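Long-range contacts in mandalate racemase/muconate lactonizing enzyme (Unidentified, PDB 4E4U), which is a putative member of the mandelate racemase/muconate lactonizing enzyme family, which probably acts on a carboxylate substrate through metal-assisted proton abstraction, as its relatives do: residues K164-G169 with G207-M212; E182-C187 with I218-R223. One frame throughout, in Å; residues are numbered along the deposited sequence.

Contact 1. Residues K164-G169 with G207-M212; sequences KFDPAG and GTHGQM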
loop_
_atom_site.group_PDB
_atom_site.type_symbol
_atom_site.label_atom_id
_atom_site.label_comp_id
_atom_site.label_asym_id
_atom_site.label_seq_id
_atom_site.Cartn_x
_atom_site.Cartn_y
_atom_site.Cartn_z
ATOM N N LYS A 164 2.419 2.777 -37.675
ATOM C CA LYS A 164 1.811 3.647 -36.669
ATOM C C LYS A 164 0.869 4.669 -37.305
ATOM O O LYS A 164 1.096 5.131 -38.421
ATOM C CB LYS A 164 2.894 4.353 -35.854
ATOM C CG LYS A 164 2.359 5.091 -34.633
ATOM C CD LYS A 164 3.444 5.301 -33.579
ATOM C CE LYS A 164 4.201 6.595 -33.795
ATOM N NZ LYS A 164 5.202 6.870 -32.715
ATOM N N PHE A 165 -0.189 5.027 -36.583
ATOM C CA PHE A 165 -1.178 5.996 -37.074
ATOM C C PHE A 165 -1.910 6.586 -35.873
ATOM O O PHE A 165 -2.000 5.941 -34.824
ATOM C CB PHE A 165 -2.166 5.345 -38.067
ATOM C CG PHE A 165 -2.735 4.047 -37.580
ATOM C CD1 PHE A 165 -2.036 2.861 -37.753
ATOM C CD2 PHE A 165 -3.962 4.013 -36.930
ATOM C CE1 PHE A 165 -2.549 1.660 -37.273
ATOM C CE2 PHE A 165 -4.482 2.819 -36.453
ATOM C CZ PHE A 165 -3.774 1.641 -36.628
ATOM N N ASP A 166 -2.400 7.819 -36.012
ATOM C CA ASP A 166 -3.177 8.465 -34.950
ATOM C C ASP A 166 -4.492 9.031 -35.484
ATOM O O ASP A 166 -4.532 10.156 -36.002
ATOM C CB ASP A 166 -2.385 9.589 -34.270
ATOM C CG ASP A 166 -3.164 10.227 -33.123
ATOM O OD1 ASP A 166 -4.287 9.765 -32.838
ATOM O OD2 ASP A 166 -2.665 11.184 -32.500
ATOM N N PRO A 167 -5.581 8.260 -35.346
ATOM C CA PRO A 167 -6.897 8.695 -35.823
ATOM C C PRO A 167 -7.729 9.403 -34.746
ATOM O O PRO A 167 -8.934 9.601 -34.937
ATOM C CB PRO A 167 -7.553 7.371 -36.227
ATOM C CG PRO A 167 -7.000 6.388 -35.244
ATOM C CD PRO A 167 -5.604 6.866 -34.866
ATOM N N ALA A 168 -7.095 9.798 -33.641
ATOM C CA ALA A 168 -7.838 10.251 -32.462
ATOM C C ALA A 168 -8.105 11.758 -32.386
ATOM O O ALA A 168 -8.521 12.261 -31.343
ATOM C CB ALA A 168 -7.163 9.768 -31.195
ATOM N N GLY A 169 -7.904 12.472 -33.490
ATOM C CA GLY A 169 -8.278 13.876 -33.546
ATOM C C GLY A 169 -7.246 14.800 -32.930
ATOM O O GLY A 169 -6.178 14.360 -32.506
ATOM N N GLY A 207 -0.808 5.375 -32.345
ATOM C CA GLY A 207 0.129 6.448 -32.066
ATOM C C GLY A 207 -0.470 7.744 -31.573
ATOM O O GLY A 207 -0.167 8.819 -32.103
ATOM N N THR A 208 -1.302 7.646 -30.543
ATOM C CA THR A 208 -1.929 8.818 -29.942
ATOM C C THR A 208 -0.902 9.807 -29.376
ATOM O O THR A 208 0.282 9.470 -29.190
ATOM C CB THR A 208 -2.970 8.400 -28.884
ATOM O OG1 THR A 208 -2.717 7.049 -28.467
ATOM C CG2 THR A 208 -4.356 8.443 -29.492
ATOM N N HIS A 209 -1.374 11.023 -29.116
ATOM C CA HIS A 209 -0.542 12.171 -28.745
ATOM C C HIS A 209 -1.035 12.818 -27.438
ATOM O O HIS A 209 -1.005 14.041 -27.291
ATOM C CB HIS A 209 -0.583 13.233 -29.854
ATOM C CG HIS A 209 0.200 12.887 -31.084
ATOM N ND1 HIS A 209 -0.301 12.106 -32.098
ATOM C CD2 HIS A 209 1.442 13.268 -31.480
ATOM C CE1 HIS A 209 0.599 11.999 -33.060
ATOM N NE2 HIS A 209 1.664 12.693 -32.709
ATOM N N GLY A 210 -1.514 12.016 -26.495
ATOM C CA GLY A 210 -1.979 12.560 -25.231
ATOM C C GLY A 210 -3.258 13.367 -25.323
ATOM O O GLY A 210 -3.455 14.289 -24.531
ATOM N N GLN A 211 -4.139 13.012 -26.256
ATOM C CA GLN A 211 -5.394 13.745 -26.426
ATOM C C GLN A 211 -6.314 13.627 -25.218
ATOM O O GLN A 211 -7.113 14.522 -24.961
ATOM C CB GLN A 211 -6.176 13.227 -27.641
ATOM C CG GLN A 211 -5.654 13.642 -29.001
ATOM C CD GLN A 211 -4.672 12.651 -29.577
ATOM O OE1 GLN A 211 -4.005 11.916 -28.844
ATOM N NE2 GLN A 211 -4.561 12.635 -30.901
ATOM N N MET A 212 -6.203 12.520 -24.493
ATOM C CA MET A 212 -7.270 12.069 -23.606
ATOM C C MET A 212 -7.013 12.244 -22.121
ATOM O O MET A 212 -5.870 12.186 -21.662
ATOM C CB MET A 212 -7.532 10.582 -23.863
ATOM C CG MET A 212 -8.208 10.318 -25.188
ATOM S SD MET A 212 -7.941 8.668 -25.797
ATOM C CE MET A 212 -6.251 8.862 -26.327
#
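Asp166 shares one carboxylate oxygen between two donors of the 207-212 loop. With CG anti to the backbone N (chi1 -178°), its carboxylate reaches across to the loop, where OD2 lies 2.6 Å from His209 ND1 and 2.9 Å from Gln211 NE2. The imidazole and carboxylate planes are nearly coplanar, and ND1 meets OD2 on its anti side; the amide, turned almost perpendicular to the carboxylate, takes the syn lone pair. The same NE2 spends its second hydrogen on Gly169 O, a nearly straight bond (179°) of 2.9 Å. A bend at chi2 (91°) folds Gln211 back, allowing OE1 to accept from His209 N and fixing which way round the amide sits. OD1 meanwhile accepts from Ala168 N, closing an Asx turn. Next to this network, Ala168 CB packs on Thr208 CG2 at 3.5 Å. Lys164 touches Gly207 CA with CG and CD, the CG at 3.7 Å, while its NZ is engaged by Tyr128 and Glu233. Gly207 N donates to Phe165 O at 2.8 Å, continuing the parallel pairing of strands 162-165 and 203-206 at the C-terminal ends of these barrel strands, with Phe165 and Ala168 packed against helix 181-198 and His209 stacked on Tyr171.

Contact 2. Residues E182-C187 with I218-R223; sequences EVLDRC and IRLAKR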
loop_
_atom_site.group_PDB
_atom_site.type_symbol
_atom_site.label_atom_id
_atom_site.label_comp_id
_atom_site.label_asym_id
_atom_site.label_seq_id
_atom_site.Cartn_x
_atom_site.Cartn_y
_atom_site.Cartn_z
ATOM N N GLU A 182 -18.101 9.549 -32.244
ATOM C CA GLU A 182 -17.686 9.492 -33.642
ATOM C C GLU A 182 -16.173 9.316 -33.778
ATOM O O GLU A 182 -15.702 8.589 -34.658
ATOM C CB GLU A 182 -18.171 10.719 -34.401
ATOM C CG GLU A 182 -19.659 10.663 -34.666
ATOM C CD GLU A 182 -20.166 11.864 -35.421
ATOM O OE1 GLU A 182 -19.773 13.001 -35.073
ATOM O OE2 GLU A 182 -20.964 11.665 -36.357
ATOM N N VAL A 183 -15.405 9.957 -32.902
ATOM C CA VAL A 183 -13.958 9.787 -32.945
ATOM C C VAL A 183 -13.570 8.389 -32.453
ATOM O O VAL A 183 -12.719 7.738 -33.057
ATOM C CB VAL A 183 -13.226 10.905 -32.184
ATOM C CG1 VAL A 183 -11.742 10.593 -32.040
ATOM C CG2 VAL A 183 -13.426 12.234 -32.906
ATOM N N LEU A 184 -14.215 7.910 -31.387
ATOM C CA LEU A 184 -13.965 6.545 -30.922
ATOM C C LEU A 184 -14.262 5.541 -32.036
ATOM O O LEU A 184 -13.488 4.610 -32.261
ATOM C CB LEU A 184 -14.795 6.220 -29.679
ATOM C CG LEU A 184 -14.447 6.991 -28.399
ATOM C CD1 LEU A 184 -15.512 6.786 -27.332
ATOM C CD2 LEU A 184 -13.083 6.554 -27.870
ATOM N N ASP A 185 -15.376 5.738 -32.740
ATOM C CA ASP A 185 -15.732 4.870 -33.858
ATOM C C ASP A 185 -14.653 4.891 -34.939
ATOM O O ASP A 185 -14.303 3.855 -35.504
ATOM C CB ASP A 185 -17.050 5.321 -34.499
ATOM C CG ASP A 185 -18.276 4.974 -33.669
ATOM O OD1 ASP A 185 -18.172 4.184 -32.709
ATOM O OD2 ASP A 185 -19.365 5.486 -34.006
ATOM N N ARG A 186 -14.140 6.080 -35.237
ATOM C CA ARG A 186 -13.127 6.231 -36.274
ATOM C C ARG A 186 -11.834 5.525 -35.873
ATOM O O ARG A 186 -11.186 4.888 -36.702
ATOM C CB ARG A 186 -12.863 7.711 -36.559
ATOM C CG ARG A 186 -11.818 7.950 -37.628
ATOM C CD ARG A 186 -11.680 9.428 -37.920
ATOM N NE ARG A 186 -11.045 10.130 -36.808
ATOM C CZ ARG A 186 -11.290 11.394 -36.473
ATOM N NH1 ARG A 186 -12.194 12.110 -37.131
ATOM N NH2 ARG A 186 -10.642 11.944 -35.461
ATOM N N CYS A 187 -11.464 5.628 -34.601
ATOM C CA CYS A 187 -10.255 4.967 -34.112
ATOM C C CYS A 187 -10.353 3.460 -34.312
ATOM O O CYS A 187 -9.411 2.812 -34.782
ATOM C CB CYS A 187 -10.027 5.265 -32.628
ATOM S SG CYS A 187 -9.560 6.963 -32.268
ATOM N N ILE A 218 -9.302 4.888 -21.414
ATOM C CA ILE A 218 -9.787 3.557 -21.056
ATOM C C ILE A 218 -10.957 3.117 -21.946
ATOM O O ILE A 218 -10.984 1.973 -22.432
ATOM C CB ILE A 218 -10.125 3.485 -19.545
ATOM C CG1 ILE A 218 -8.820 3.546 -18.743
ATOM C CG2 ILE A 218 -10.923 2.223 -19.207
ATOM C CD1 ILE A 218 -9.029 3.839 -17.274
ATOM N N ARG A 219 -11.911 4.016 -22.190
ATOM C CA ARG A 219 -13.002 3.729 -23.129
ATOM C C ARG A 219 -12.451 3.343 -24.501
ATOM O O ARG A 219 -12.910 2.382 -25.121
ATOM C CB ARG A 219 -13.961 4.918 -23.258
ATOM C CG ARG A 219 -14.889 5.088 -22.066
ATOM C CD ARG A 219 -15.773 6.306 -22.229
ATOM N NE ARG A 219 -16.697 6.193 -23.359
ATOM C CZ ARG A 219 -17.328 7.225 -23.910
ATOM N NH1 ARG A 219 -17.132 8.456 -23.447
ATOM N NH2 ARG A 219 -18.153 7.029 -24.928
ATOM N N LEU A 220 -11.441 4.079 -24.960
ATOM C CA LEU A 220 -10.842 3.802 -26.262
ATOM C C LEU A 220 -10.123 2.456 -26.253
ATOM O O LEU A 220 -10.283 1.652 -27.168
ATOM C CB LEU A 220 -9.882 4.923 -26.664
ATOM C CG LEU A 220 -9.113 4.684 -27.970
ATOM C CD1 LEU A 220 -10.057 4.401 -29.141
ATOM C CD2 LEU A 220 -8.204 5.878 -28.273
ATOM N N ALA A 221 -9.339 2.200 -25.210
ATOM C CA ALA A 221 -8.602 0.943 -25.122
ATOM C C ALA A 221 -9.525 -0.273 -25.222
ATOM O O ALA A 221 -9.202 -1.243 -25.909
ATOM C CB ALA A 221 -7.779 0.887 -23.841
ATOM N N LYS A 222 -10.682 -0.224 -24.562
ATOM C CA LYS A 222 -11.594 -1.371 -24.603
ATOM C C LYS A 222 -12.039 -1.673 -26.030
ATOM O O LYS A 222 -12.204 -2.833 -26.384
ATOM C CB LYS A 222 -12.800 -1.180 -23.679
ATOM C CG LYS A 222 -12.470 -1.003 -22.194
ATOM C CD LYS A 222 -11.196 -1.715 -21.728
ATOM C CE LYS A 222 -11.431 -3.166 -21.366
ATOM N NZ LYS A 222 -10.198 -3.761 -20.757
ATOM N N ARG A 223 -12.207 -0.632 -26.841
ATOM C CA ARG A 223 -12.575 -0.791 -28.245
ATOM C C ARG A 223 -11.450 -1.335 -29.107
ATOM O O ARG A 223 -11.697 -2.034 -30.095
ATOM C CB ARG A 223 -13.022 0.544 -28.818
ATOM C CG ARG A 223 -14.371 1.008 -28.322
ATOM C CD ARG A 223 -14.548 2.459 -28.678
ATOM N NE ARG A 223 -15.864 3.012 -28.377
ATOM C CZ ARG A 223 -16.786 3.295 -29.291
ATOM N NH1 ARG A 223 -16.566 3.036 -30.576
ATOM N NH2 ARG A 223 -17.927 3.848 -28.917
HETATM O O HOH W 1 -20.141 3.893 -30.769
#
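Leu184 supplies most of the apolar packing between these two helices, reaching from 182-187 to Arg219, Leu220 and Arg223. Its CD2 lies 3.8 Å from Leu220 CB, and Leu220 CD1 in turn rests 3.6 Å from Cys187 CB. The two leucines differ in their first torsion: CG of Leu184 stands anti to its carbonyl carbon, whereas that of Leu220 is anti to the backbone N (chi1 176°), which brings its CD1 to Cys187.

Leu184 also lies against two flat cationic groups. Its CB sits over the centre of the Arg223 guanidinium, 3.6 Å from CZ, while CD1 covers one face of the Arg219 guanidinium near its rim, 3.6 Å from NH2. One face of each guanidinium thus meets aliphatic carbon, while Asp185 OD1 and a water meet Arg223 at its edge.

A salt bridge spans the two segments. Asp185 OD1 receives Arg223 NH1 at 2.9 Å through its anti lone pair, close to the guanidinium plane, although the carboxylate plane is turned 45° from it. NH1 also pairs with Glu188 of helix 181-198. The water joins the same OD1 to Arg223 NH2. Asp228 of the third subunit pairs with both Arg219 and Arg223, and Ser200 of that subunit bonds Asp185 OD2, tying this edge into the assembly.

Helices 181-198 and 214-224 run side by side, their local axes 9.9 Å apart and crossing at -35°. They are successive outer helices of the barrel, with Cys187 and Leu220 touching Phe206 of strand 203-206 and Leu220 also touching Phe232 of strand 231-233.

Contacts 1 and 2 join the same two successive beta-alpha units of the barrel domain at different levels. Contact 1 binds the loops that follow strands 162-165 and 203-206, while contact 2 packs the helices that come after them; their centres are about 11 Å apart. Both are largely buried, but contact 1 lies closer to the chain's centre and relies on amide, imidazole and backbone donors around one carboxylate. Contact 2, farther out, combines leucine packing with arginines that also form salt bridges to another subunit. The two meet directly: Arg186 NE probably donates to Pro167 O at 2.9 Å, and Cys187 SG packs on Ala168 CA.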